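Local coordinates for protein trans-2-enoyl-CoA reductase [NADH] (Treponema denticola, PDB 4GGP) that reduces the carbon-carbon double bond of trans-2-enoyl-CoA thioesters such as crotonyl-CoA with NADH, a step of bacterial fatty acid synthesis, at residues 276-281 and 307-312; 52-57 and 142-147; 241-246 and 286-291; 178-183 and 373-378. One frame throughout, in Å; residues are numbered along the deposited sequence.

Contact 1 of 4, residues 276-281 and 307-312; sequences VNKGLV and NHEGCI
With chi1 at 81°, Lys278 sets CG between its own backbone N and carbonyl carbon, and two further bends, at chi3 and chi4, curl the end of the chain over to Glu309. There NZ gives a 3.2 Å hydrogen bond to Glu309 O, lying in the carbonyl plane with a C=O...N angle of 149°. The ammonium reaches back as well, through a weak bond to Gly279 O, so it bridges the two backbones. Its aliphatic part is also in contact, CD lying 3.9 Å from Glu309 CB. The carboxylate of Glu309 points elsewhere, to Gln314 and Arg317.

Leu280, one of the NAD(+)-binding residues, splits its two methyls between neighbours: CD1 packs 3.6 Å from Cys311 SG, while CD2 sits at the same distance from Glu309 O. The Leu280–Cys311 touch falls where Gly310, as N-cap, opens helix 311-323.

The loop that follows strand 270-276 is thus laid against the start of that helix. Tyr62 of helix 61-74 touches Leu280 and takes part in a hydrogen bond with Lys278 O, and Phe299 of helix 291-305 packs on Lys278 and meets the His308 ring edge-to-face.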
loop_
_atom_site.group_PDB
_atom_site.type_symbol
_atom_site.label_atom_id
_atom_site.label_comp_id
_atom_site.label_asym_id
_atom_site.label_seq_id
_atom_site.Cartn_x
_atom_site.Cartn_y
_atom_site.Cartn_z
ATOM N N VAL A 276 -7.574 -5.647 5.930
ATOM C CA VAL A 276 -6.862 -6.701 5.218
ATOM C C VAL A 276 -7.156 -6.596 3.734
ATOM O O VAL A 276 -8.282 -6.823 3.302
ATOM C CB VAL A 276 -7.270 -8.099 5.711
ATOM C CG1 VAL A 276 -6.337 -9.161 5.120
ATOM C CG2 VAL A 276 -7.250 -8.150 7.234
ATOM N N ASN A 277 -6.137 -6.248 2.957
ATOM C CA ASN A 277 -6.313 -6.010 1.535
ATOM C C ASN A 277 -5.853 -7.180 0.668
ATOM O O ASN A 277 -5.333 -8.179 1.170
ATOM C CB ASN A 277 -5.586 -4.734 1.105
ATOM C CG ASN A 277 -6.044 -3.503 1.879
ATOM O OD1 ASN A 277 -7.009 -3.546 2.649
ATOM N ND2 ASN A 277 -5.356 -2.391 1.663
ATOM N N LYS A 278 -6.043 -7.047 -0.640
ATOM C CA LYS A 278 -5.662 -8.110 -1.572
ATOM C C LYS A 278 -4.153 -8.101 -1.848
ATOM O O LYS A 278 -3.465 -7.110 -1.594
ATOM C CB LYS A 278 -6.441 -7.971 -2.880
ATOM C CG LYS A 278 -5.857 -6.942 -3.843
ATOM C CD LYS A 278 -6.682 -6.850 -5.116
ATOM C CE LYS A 278 -6.690 -8.165 -5.878
ATOM N NZ LYS A 278 -5.479 -8.295 -6.726
ATOM N N GLY A 279 -3.639 -9.212 -2.364
ATOM C CA GLY A 279 -2.231 -9.301 -2.710
ATOM C C GLY A 279 -1.928 -8.607 -4.023
ATOM O O GLY A 279 -2.671 -8.745 -4.994
ATOM N N LEU A 280 -0.838 -7.850 -4.047
ATOM C CA LEU A 280 -0.410 -7.136 -5.245
ATOM C C LEU A 280 1.108 -7.146 -5.312
ATOM O O LEU A 280 1.771 -7.578 -4.370
ATOM C CB LEU A 280 -0.936 -5.698 -5.241
ATOM C CG LEU A 280 -2.458 -5.550 -5.377
ATOM C CD1 LEU A 280 -2.897 -4.103 -5.229
ATOM C CD2 LEU A 280 -2.952 -6.132 -6.710
ATOM N N VAL A 281 1.655 -6.690 -6.434
ATOM C CA VAL A 281 3.102 -6.640 -6.606
ATOM C C VAL A 281 3.688 -5.544 -5.726
ATOM O O VAL A 281 3.337 -4.373 -5.868
ATOM C CB VAL A 281 3.496 -6.377 -8.073
ATOM C CG1 VAL A 281 5.011 -6.286 -8.207
ATOM C CG2 VAL A 281 2.952 -7.472 -8.973
ATOM N N ASN A 307 -12.951 -10.289 -11.801
ATOM C CA ASN A 307 -12.937 -9.526 -10.556
ATOM C C ASN A 307 -11.534 -9.144 -10.095
ATOM O O ASN A 307 -11.280 -9.038 -8.897
ATOM C CB ASN A 307 -13.684 -10.271 -9.440
ATOM C CG ASN A 307 -13.061 -11.620 -9.108
ATOM O OD1 ASN A 307 -12.030 -11.999 -9.661
ATOM N ND2 ASN A 307 -13.686 -12.347 -8.190
ATOM N N HIS A 308 -10.622 -8.957 -11.045
ATOM C CA HIS A 308 -9.276 -8.489 -10.728
ATOM C C HIS A 308 -9.300 -7.013 -10.336
ATOM O O HIS A 308 -9.950 -6.209 -10.999
ATOM C CB HIS A 308 -8.349 -8.668 -11.928
ATOM C CG HIS A 308 -7.002 -8.041 -11.741
ATOM N ND1 HIS A 308 -6.073 -8.527 -10.848
ATOM C CD2 HIS A 308 -6.436 -6.951 -12.316
ATOM C CE1 HIS A 308 -4.987 -7.774 -10.889
ATOM N NE2 HIS A 308 -5.181 -6.811 -11.772
ATOM N N GLU A 309 -8.588 -6.663 -9.266
ATOM C CA GLU A 309 -8.494 -5.278 -8.811
ATOM C C GLU A 309 -7.036 -4.835 -8.653
ATOM O O GLU A 309 -6.189 -5.614 -8.229
ATOM C CB GLU A 309 -9.200 -5.099 -7.461
ATOM C CG GLU A 309 -10.726 -5.211 -7.468
ATOM C CD GLU A 309 -11.313 -5.035 -6.068
ATOM O OE1 GLU A 309 -10.874 -5.762 -5.145
ATOM O OE2 GLU A 309 -12.199 -4.161 -5.887
ATOM N N GLY A 310 -6.758 -3.581 -8.998
ATOM C CA GLY A 310 -5.500 -2.941 -8.652
ATOM C C GLY A 310 -5.714 -2.100 -7.402
ATOM O O GLY A 310 -6.735 -2.238 -6.728
ATOM N N CYS A 311 -4.764 -1.224 -7.091
ATOM C CA CYS A 311 -4.830 -0.438 -5.861
ATOM C C CYS A 311 -6.058 0.466 -5.787
ATOM O O CYS A 311 -6.740 0.492 -4.773
ATOM C CB CYS A 311 -3.556 0.394 -5.673
ATOM S SG CYS A 311 -2.100 -0.581 -5.273
ATOM N N ILE A 312 -6.342 1.192 -6.862
ATOM C CA ILE A 312 -7.411 2.176 -6.837
ATOM C C ILE A 312 -8.795 1.527 -6.845
ATOM O O ILE A 312 -9.732 2.064 -6.268
ATOM C CB ILE A 312 -7.264 3.231 -7.976
ATOM C CG1 ILE A 312 -8.169 4.439 -7.719
ATOM C CG2 ILE A 312 -7.526 2.614 -9.344
ATOM C CD1 ILE A 312 -7.776 5.251 -6.483
#

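Contact 2 of 4, residues 52-57 and 142-147; sequences NVLVLG and DLIVYS
Val53 and Leu143 run alongside each other from the same face of the sheet, with Val53 CG2 4.0 Å from Leu143 CB; Val55 and Val145 follow them on that face. The opposite face carries Leu54, Ile144, Leu56 and Tyr146, and here the partners lie at a slant to each other. Leu56 leans back along the neighbouring strand: its chi1 of -64° puts CG beside the backbone N, and CD2 ends between Ile144 CG2 and Tyr146 CD1, 3.8 Å from each. Trp213 and Leu217 of helix 208-219 cover these side chains, and Tyr146 OH is hydrogen-bonded to Asp209.

The two strands are central members of the parallel sheet of a Rossmann-type fold, 52-56 being the first strand of this sheet along the chain, and they run 11° apart. Backbone bonds alternate between them, from Leu54 N to Leu143 O through to Ser147 N to Leu56 O at 2.8 Å. Gly57, just past the strand, belongs to the NAD(+) site; its backbone angles and the nearby Ser147 O leave no room for a CB.

At the other end Asp142 turns its carboxylate onto Asn52: OD1 takes the backbone N of Asn52 on its syn side, somewhat tilted from the carboxylate plane, at 2.8 Å and nearly straight at 176°, while Asp142 N returns a 3.1 Å bond to Asn52 O. A water lies between Gly57 O and Ser147 OG.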
loop_
_atom_site.group_PDB
_atom_site.type_symbol
_atom_site.label_atom_id
_atom_site.label_comp_id
_atom_site.label_asym_id
_atom_site.label_seq_id
_atom_site.Cartn_x
_atom_site.Cartn_y
_atom_site.Cartn_z
ATOM N N ASN A 52 -11.546 15.706 6.517
ATOM C CA ASN A 52 -10.116 15.947 6.640
ATOM C C ASN A 52 -9.391 14.640 6.872
ATOM O O ASN A 52 -9.646 13.946 7.855
ATOM C CB ASN A 52 -9.819 16.927 7.780
ATOM C CG ASN A 52 -10.450 18.276 7.554
ATOM O OD1 ASN A 52 -10.050 19.013 6.656
ATOM N ND2 ASN A 52 -11.451 18.605 8.361
ATOM N N VAL A 53 -8.486 14.303 5.962
ATOM C CA VAL A 53 -7.857 12.993 5.976
ATOM C C VAL A 53 -6.339 13.074 6.109
ATOM O O VAL A 53 -5.687 13.864 5.432
ATOM C CB VAL A 53 -8.231 12.196 4.700
ATOM C CG1 VAL A 53 -7.497 10.862 4.664
ATOM C CG2 VAL A 53 -9.737 11.994 4.639
ATOM N N LEU A 54 -5.788 12.261 7.003
ATOM C CA LEU A 54 -4.345 12.111 7.114
ATOM C C LEU A 54 -3.933 10.749 6.568
ATOM O O LEU A 54 -4.444 9.725 7.007
ATOM C CB LEU A 54 -3.907 12.219 8.572
ATOM C CG LEU A 54 -2.413 11.997 8.826
ATOM C CD1 LEU A 54 -1.589 13.091 8.162
ATOM C CD2 LEU A 54 -2.123 11.926 10.319
ATOM N N VAL A 55 -3.003 10.738 5.619
ATOM C CA VAL A 55 -2.511 9.485 5.051
ATOM C C VAL A 55 -1.011 9.336 5.270
ATOM O O VAL A 55 -0.216 10.057 4.672
ATOM C CB VAL A 55 -2.813 9.379 3.536
ATOM C CG1 VAL A 55 -2.247 8.080 2.967
ATOM C CG2 VAL A 55 -4.310 9.451 3.279
ATOM N N LEU A 56 -0.635 8.410 6.147
ATOM C CA LEU A 56 0.766 8.096 6.391
ATOM C C LEU A 56 1.249 7.061 5.378
ATOM O O LEU A 56 0.805 5.912 5.402
ATOM C CB LEU A 56 0.956 7.543 7.806
ATOM C CG LEU A 56 0.663 8.436 9.019
ATOM C CD1 LEU A 56 0.752 9.920 8.671
ATOM C CD2 LEU A 56 -0.681 8.094 9.630
ATOM N N GLY A 57 2.160 7.469 4.503
ATOM C CA GLY A 57 2.616 6.624 3.411
ATOM C C GLY A 57 1.796 6.891 2.164
ATOM O O GLY A 57 1.260 5.974 1.544
ATOM N N ASP A 142 -10.808 13.191 10.597
ATOM C CA ASP A 142 -11.891 12.215 10.757
ATOM C C ASP A 142 -11.575 10.856 10.114
ATOM O O ASP A 142 -12.279 9.865 10.340
ATOM C CB ASP A 142 -13.212 12.771 10.227
ATOM C CG ASP A 142 -13.119 13.225 8.791
ATOM O OD1 ASP A 142 -12.885 14.431 8.553
ATOM O OD2 ASP A 142 -13.273 12.370 7.895
ATOM N N LEU A 143 -10.517 10.819 9.312
ATOM C CA LEU A 143 -9.999 9.564 8.779
ATOM C C LEU A 143 -8.473 9.612 8.740
ATOM O O LEU A 143 -7.881 10.516 8.155
ATOM C CB LEU A 143 -10.569 9.276 7.385
ATOM C CG LEU A 143 -10.014 8.058 6.634
ATOM C CD1 LEU A 143 -10.399 6.757 7.314
ATOM C CD2 LEU A 143 -10.488 8.059 5.192
ATOM N N ILE A 144 -7.844 8.641 9.388
ATOM C CA ILE A 144 -6.397 8.521 9.375
ATOM C C ILE A 144 -5.985 7.167 8.803
ATOM O O ILE A 144 -6.294 6.121 9.371
ATOM C CB ILE A 144 -5.828 8.678 10.792
ATOM C CG1 ILE A 144 -6.236 10.037 11.368
ATOM C CG2 ILE A 144 -4.316 8.515 10.782
ATOM C CD1 ILE A 144 -5.752 10.261 12.762
ATOM N N VAL A 145 -5.291 7.187 7.673
ATOM C CA VAL A 145 -4.887 5.944 7.024
ATOM C C VAL A 145 -3.402 5.687 7.196
ATOM O O VAL A 145 -2.571 6.517 6.820
ATOM C CB VAL A 145 -5.239 5.947 5.525
ATOM C CG1 VAL A 145 -4.731 4.674 4.850
ATOM C CG2 VAL A 145 -6.746 6.099 5.348
ATOM N N TYR A 146 -3.086 4.535 7.778
ATOM C CA TYR A 146 -1.706 4.135 8.011
ATOM C C TYR A 146 -1.284 3.096 6.982
ATOM O O TYR A 146 -1.702 1.943 7.046
ATOM C CB TYR A 146 -1.536 3.569 9.422
ATOM C CG TYR A 146 -0.093 3.523 9.870
ATOM C CD1 TYR A 146 0.464 4.571 10.597
ATOM C CD2 TYR A 146 0.718 2.442 9.549
ATOM C CE1 TYR A 146 1.788 4.534 11.001
ATOM C CE2 TYR A 146 2.035 2.395 9.947
ATOM C CZ TYR A 146 2.564 3.439 10.675
ATOM O OH TYR A 146 3.883 3.380 11.059
ATOM N N SER A 147 -0.442 3.519 6.042
ATOM C CA SER A 147 0.015 2.668 4.956
ATOM C C SER A 147 1.509 2.885 4.729
ATOM O O SER A 147 1.937 3.245 3.634
ATOM C CB SER A 147 -0.748 3.007 3.680
ATOM O OG SER A 147 -0.354 2.168 2.609
HETATM O O HOH W 1 -12.781 16.334 10.145
HETATM O O HOH W 2 1.426 3.148 0.589
#

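Contact 3 of 4, residues 241-246 and 286-291; sequences QALYRK and AVIPVI
The backbones stay well apart, the closest CA atoms being those of Leu243 and Ile288 at 8.9 Å, so the short helix 241-244 meets the loop 286-291 through side chains alone. Leu243 and Ile288 pass alongside each other, running opposite ways, and the methyls Leu243 CD1 and Ile288 CG2 meet at 3.5 Å. Ile288 presents that branch because its chi1 of -63° sets CG1 beside the backbone N and leaves CG2 anti to it. The same Leu243 methyl brushes the proline ring more loosely, CD1 lying 4.4 Å from Pro289 CD.

Tyr244, inferred to be the proton donor of the reaction, reaches across from the next position. Tyr244 and Ile291 reach for each other head-on, CE2 standing 4.1 Å from Ile291 CD1, and the methyl approaches the ring obliquely. Farther out, Tyr244 OH is 4.4 Å from Ile288 CD1. No hydrogen bond crosses the contact: apolar branches border the Tyr244 ring on this side. That ring also meets the ring of Tyr234, a substrate-binding residue, edge-to-face.

On the helix side, Gln241 O accepts the amides of both Arg245 and Lys246, closing the single turn. Phe173 of strand 173-178 touches Leu243 and Pro289 alike, Leu166 and Pro168 lie against Ile288 and Leu243, and Val290, as N-cap, leads directly into helix 291-305.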
loop_
_atom_site.group_PDB
_atom_site.type_symbol
_atom_site.label_atom_id
_atom_site.label_comp_id
_atom_site.label_asym_id
_atom_site.label_seq_id
_atom_site.Cartn_x
_atom_site.Cartn_y
_atom_site.Cartn_z
ATOM N N GLN A 241 1.162 -19.358 4.488
ATOM C CA GLN A 241 0.853 -19.128 5.900
ATOM C C GLN A 241 2.089 -19.250 6.792
ATOM O O GLN A 241 2.105 -18.752 7.916
ATOM C CB GLN A 241 -0.238 -20.085 6.388
ATOM C CG GLN A 241 -1.586 -19.921 5.699
ATOM C CD GLN A 241 -2.323 -18.643 6.088
ATOM O OE1 GLN A 241 -1.819 -17.824 6.857
ATOM N NE2 GLN A 241 -3.529 -18.475 5.552
ATOM N N ALA A 242 3.124 -19.911 6.283
ATOM C CA ALA A 242 4.364 -20.087 7.031
ATOM C C ALA A 242 5.041 -18.751 7.310
ATOM O O ALA A 242 5.768 -18.614 8.292
ATOM C CB ALA A 242 5.312 -21.015 6.281
ATOM N N LEU A 243 4.807 -17.772 6.440
ATOM C CA LEU A 243 5.377 -16.442 6.617
ATOM C C LEU A 243 4.349 -15.449 7.163
ATOM O O LEU A 243 4.655 -14.647 8.047
ATOM C CB LEU A 243 5.946 -15.919 5.295
ATOM C CG LEU A 243 6.943 -16.827 4.575
ATOM C CD1 LEU A 243 7.631 -16.074 3.452
ATOM C CD2 LEU A 243 7.968 -17.389 5.546
ATOM N N TYR A 244 3.131 -15.513 6.635
ATOM C CA TYR A 244 2.109 -14.518 6.947
ATOM C C TYR A 244 1.267 -14.838 8.180
ATOM O O TYR A 244 0.603 -13.956 8.724
ATOM C CB TYR A 244 1.220 -14.265 5.727
ATOM C CG TYR A 244 1.916 -13.465 4.650
ATOM C CD1 TYR A 244 2.019 -12.085 4.747
ATOM C CD2 TYR A 244 2.484 -14.089 3.548
ATOM C CE1 TYR A 244 2.660 -11.345 3.774
ATOM C CE2 TYR A 244 3.127 -13.355 2.566
ATOM C CZ TYR A 244 3.211 -11.985 2.687
ATOM O OH TYR A 244 3.846 -11.252 1.716
ATOM N N ARG A 245 1.297 -16.089 8.625
ATOM C CA ARG A 245 0.624 -16.458 9.868
ATOM C C ARG A 245 1.614 -16.806 10.980
ATOM O O ARG A 245 1.536 -16.259 12.080
ATOM C CB ARG A 245 -0.351 -17.616 9.642
ATOM C CG ARG A 245 -1.109 -18.031 10.893
ATOM C CD ARG A 245 -2.180 -19.067 10.592
ATOM N NE ARG A 245 -3.008 -19.351 11.762
ATOM C CZ ARG A 245 -4.130 -18.703 12.060
ATOM N NH1 ARG A 245 -4.564 -17.727 11.274
ATOM N NH2 ARG A 245 -4.820 -19.031 13.143
ATOM N N LYS A 246 2.548 -17.708 10.687
ATOM C CA LYS A 246 3.487 -18.184 11.697
ATOM C C LYS A 246 4.931 -17.771 11.435
ATOM O O LYS A 246 5.851 -18.298 12.073
ATOM C CB LYS A 246 3.384 -19.706 11.857
ATOM C CG LYS A 246 2.316 -20.139 12.843
ATOM C CD LYS A 246 1.539 -21.351 12.345
ATOM C CE LYS A 246 0.347 -21.650 13.248
ATOM N NZ LYS A 246 -0.964 -21.529 12.535
ATOM N N ALA A 286 9.677 -10.083 -4.761
ATOM C CA ALA A 286 10.619 -10.981 -5.426
ATOM C C ALA A 286 11.490 -11.817 -4.484
ATOM O O ALA A 286 12.046 -12.835 -4.897
ATOM C CB ALA A 286 11.487 -10.206 -6.403
ATOM N N VAL A 287 11.613 -11.401 -3.226
ATOM C CA VAL A 287 12.494 -12.106 -2.295
ATOM C C VAL A 287 11.752 -13.158 -1.470
ATOM O O VAL A 287 12.359 -13.897 -0.694
ATOM C CB VAL A 287 13.235 -11.134 -1.346
ATOM C CG1 VAL A 287 13.717 -9.913 -2.110
ATOM C CG2 VAL A 287 12.338 -10.722 -0.192
ATOM N N ILE A 288 10.438 -13.225 -1.641
ATOM C CA ILE A 288 9.634 -14.185 -0.900
ATOM C C ILE A 288 9.309 -15.395 -1.770
ATOM O O ILE A 288 8.849 -15.244 -2.901
ATOM C CB ILE A 288 8.322 -13.545 -0.397
ATOM C CG1 ILE A 288 8.622 -12.403 0.576
ATOM C CG2 ILE A 288 7.435 -14.584 0.259
ATOM C CD1 ILE A 288 7.978 -11.093 0.180
ATOM N N PRO A 289 9.567 -16.604 -1.250
ATOM C CA PRO A 289 9.205 -17.825 -1.970
ATOM C C PRO A 289 7.696 -17.890 -2.194
ATOM O O PRO A 289 6.940 -17.380 -1.364
ATOM C CB PRO A 289 9.649 -18.937 -1.015
ATOM C CG PRO A 289 10.702 -18.314 -0.160
ATOM C CD PRO A 289 10.270 -16.890 0.013
ATOM N N VAL A 290 7.285 -18.489 -3.311
ATOM C CA VAL A 290 5.875 -18.679 -3.680
ATOM C C VAL A 290 5.164 -17.417 -4.186
ATOM O O VAL A 290 4.459 -17.471 -5.196
ATOM C CB VAL A 290 5.044 -19.352 -2.553
ATOM C CG1 VAL A 290 3.618 -19.589 -3.012
ATOM C CG2 VAL A 290 5.686 -20.662 -2.122
ATOM N N ILE A 291 5.361 -16.290 -3.498
ATOM C CA ILE A 291 4.593 -15.068 -3.771
ATOM C C ILE A 291 4.525 -14.612 -5.240
ATOM O O ILE A 291 3.429 -14.385 -5.751
ATOM C CB ILE A 291 4.987 -13.886 -2.834
ATOM C CG1 ILE A 291 4.378 -14.079 -1.446
ATOM C CG2 ILE A 291 4.505 -12.564 -3.405
ATOM C CD1 ILE A 291 2.863 -14.036 -1.431
#

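Contact 4 of 4, residues 178-183 and 373-378; sequences VDPFTG and GYRHDF
An Asx turn shapes the loop that meets helix 371-380: Asp179 OD1 accepts the backbone N of Phe181 at 3.1 Å, from above the carboxylate plane. Pro180 and Phe181, at this bend, make the contact with the helix. Arg375 answers with NH1, which gives Pro180 O a 2.8 Å hydrogen bond, straight to within 16°, the N-H approaching the carbonyl oxygen almost end-on. The oxygen lies practically in the guanidinium plane, so the flat group is aimed squarely at it. A bend at chi3, -61°, turns the guanidinium toward this carbonyl, and NH1 also has a salt bridge to Glu366.

The loop joins strands 173-178 and 185-190, so the contact ties this connection to a helix of the C-terminal part of the chain, at the protein surface. The aliphatic part of Arg375 lies over one face of the Phe181 ring, with CG 4.0 Å from the ring centroid in a CH-pi contact. At its rim the same ring turns an edge to the face of Phe378, an offset edge-to-face pair with centroids 5.5 Å apart and planes at 75°.

The Pro180 ring packs on Tyr374, Pro180 CG lying 3.5 Å from Tyr374 CD1, and its CB is 3.8 Å from Arg375 CG. Behind that tyrosine are Val281, a residue of the NAD(+) site, and Pro292 and Leu295 of helix 291-305.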
loop_
_atom_site.group_PDB
_atom_site.type_symbol
_atom_site.label_atom_id
_atom_site.label_comp_id
_atom_site.label_asym_id
_atom_site.label_seq_id
_atom_site.Cartn_x
_atom_site.Cartn_y
_atom_site.Cartn_z
ATOM N N VAL A 178 9.082 -17.431 -9.618
ATOM C CA VAL A 178 9.235 -17.155 -11.040
ATOM C C VAL A 178 9.709 -15.732 -11.322
ATOM O O VAL A 178 9.354 -14.789 -10.613
ATOM C CB VAL A 178 7.922 -17.441 -11.820
ATOM C CG1 VAL A 178 6.860 -16.384 -11.514
ATOM C CG2 VAL A 178 8.189 -17.520 -13.319
ATOM N N ASP A 179 10.536 -15.596 -12.353
ATOM C CA ASP A 179 10.962 -14.299 -12.848
ATOM C C ASP A 179 10.037 -13.916 -13.993
ATOM O O ASP A 179 10.042 -14.558 -15.039
ATOM C CB ASP A 179 12.411 -14.374 -13.338
ATOM C CG ASP A 179 12.985 -13.016 -13.714
ATOM O OD1 ASP A 179 12.234 -12.018 -13.748
ATOM O OD2 ASP A 179 14.200 -12.949 -13.989
ATOM N N PRO A 180 9.236 -12.862 -13.797
ATOM C CA PRO A 180 8.247 -12.467 -14.803
ATOM C C PRO A 180 8.888 -11.919 -16.073
ATOM O O PRO A 180 8.242 -11.889 -17.118
ATOM C CB PRO A 180 7.451 -11.368 -14.092
ATOM C CG PRO A 180 8.415 -10.794 -13.104
ATOM C CD PRO A 180 9.218 -11.971 -12.623
ATOM N N PHE A 181 10.143 -11.493 -15.986
ATOM C CA PHE A 181 10.822 -10.933 -17.149
ATOM C C PHE A 181 11.496 -12.006 -18.005
ATOM O O PHE A 181 11.477 -11.928 -19.233
ATOM C CB PHE A 181 11.813 -9.840 -16.728
ATOM C CG PHE A 181 11.147 -8.618 -16.164
ATOM C CD1 PHE A 181 10.628 -7.648 -17.005
ATOM C CD2 PHE A 181 11.010 -8.455 -14.796
ATOM C CE1 PHE A 181 9.998 -6.531 -16.492
ATOM C CE2 PHE A 181 10.382 -7.340 -14.277
ATOM C CZ PHE A 181 9.874 -6.379 -15.128
ATOM N N THR A 182 12.070 -13.014 -17.358
ATOM C CA THR A 182 12.770 -14.072 -18.082
ATOM C C THR A 182 11.900 -15.312 -18.275
ATOM O O THR A 182 11.955 -15.961 -19.318
ATOM C CB THR A 182 14.091 -14.464 -17.385
ATOM O OG1 THR A 182 13.810 -15.029 -16.099
ATOM C CG2 THR A 182 14.982 -13.246 -17.211
ATOM N N GLY A 183 11.093 -15.633 -17.270
ATOM C CA GLY A 183 10.246 -16.811 -17.328
ATOM C C GLY A 183 10.832 -17.935 -16.505
ATOM O O GLY A 183 10.236 -19.003 -16.373
ATOM N N GLY A 373 0.937 -9.324 -16.871
ATOM C CA GLY A 373 0.256 -8.430 -15.946
ATOM C C GLY A 373 1.153 -8.078 -14.775
ATOM O O GLY A 373 1.164 -6.939 -14.311
ATOM N N TYR A 374 1.906 -9.068 -14.304
ATOM C CA TYR A 374 2.870 -8.880 -13.226
ATOM C C TYR A 374 3.957 -7.883 -13.642
ATOM O O TYR A 374 4.273 -6.956 -12.891
ATOM C CB TYR A 374 3.497 -10.228 -12.840
ATOM C CG TYR A 374 4.305 -10.222 -11.552
ATOM C CD1 TYR A 374 5.535 -9.574 -11.478
ATOM C CD2 TYR A 374 3.848 -10.885 -10.421
ATOM C CE1 TYR A 374 6.276 -9.573 -10.309
ATOM C CE2 TYR A 374 4.583 -10.890 -9.248
ATOM C CZ TYR A 374 5.794 -10.232 -9.197
ATOM O OH TYR A 374 6.524 -10.235 -8.031
ATOM N N ARG A 375 4.530 -8.084 -14.828
ATOM C CA ARG A 375 5.543 -7.164 -15.357
ATOM C C ARG A 375 5.007 -5.742 -15.428
ATOM O O ARG A 375 5.691 -4.786 -15.039
ATOM C CB ARG A 375 6.012 -7.583 -16.755
ATOM C CG ARG A 375 6.868 -8.832 -16.801
ATOM C CD ARG A 375 7.525 -8.985 -18.169
ATOM N NE ARG A 375 6.560 -9.109 -19.262
ATOM C CZ ARG A 375 6.115 -10.267 -19.747
ATOM N NH1 ARG A 375 6.531 -11.414 -19.229
ATOM N NH2 ARG A 375 5.240 -10.278 -20.743
ATOM N N HIS A 376 3.784 -5.605 -15.929
ATOM C CA HIS A 376 3.169 -4.288 -16.048
ATOM C C HIS A 376 3.032 -3.587 -14.696
ATOM O O HIS A 376 3.378 -2.410 -14.562
ATOM C CB HIS A 376 1.799 -4.365 -16.719
ATOM C CG HIS A 376 1.040 -3.079 -16.653
ATOM N ND1 HIS A 376 1.311 -2.013 -17.485
ATOM C CD2 HIS A 376 0.052 -2.667 -15.824
ATOM C CE1 HIS A 376 0.498 -1.013 -17.194
ATOM N NE2 HIS A 376 -0.275 -1.384 -16.189
ATOM N N ASP A 377 2.531 -4.308 -13.699
ATOM C CA ASP A 377 2.366 -3.738 -12.365
ATOM C C ASP A 377 3.710 -3.384 -11.745
ATOM O O ASP A 377 3.849 -2.355 -11.083
ATOM C CB ASP A 377 1.607 -4.693 -11.449
ATOM C CG ASP A 377 0.145 -4.798 -11.810
ATOM O OD1 ASP A 377 -0.304 -4.021 -12.681
ATOM O OD2 ASP A 377 -0.552 -5.652 -11.224
ATOM N N PHE A 378 4.694 -4.245 -11.962
ATOM C CA PHE A 378 6.051 -3.992 -11.493
ATOM C C PHE A 378 6.600 -2.694 -12.076
ATOM O O PHE A 378 7.105 -1.843 -11.345
ATOM C CB PHE A 378 6.961 -5.167 -11.863
ATOM C CG PHE A 378 8.361 -5.042 -11.338
ATOM C CD1 PHE A 378 9.360 -4.486 -12.118
ATOM C CD2 PHE A 378 8.679 -5.489 -10.066
ATOM C CE1 PHE A 378 10.652 -4.373 -11.636
ATOM C CE2 PHE A 378 9.968 -5.378 -9.578
ATOM C CZ PHE A 378 10.954 -4.822 -10.364
#

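How the contacts relate
Contact 2 comes first along the chain and lies in the parallel sheet, its centre about 28 Å from that of contact 3 and about 31 Å from that of contact 4, on the other side of the chain's centre from both. The other three gather round the loop between strand 270-276 and helix 291-305: contact 1 uses its start and contact 3 its end, and their segments alternate along the chain. Contact 4 closes a loop that encloses both. Contacts 1 and 4 touch directly, Val281 CG2 lying 3.8 Å from Tyr374 CE2. The loop holding NAD(+)-binding residues at one end thus packs at its other end beside the inferred proton donor.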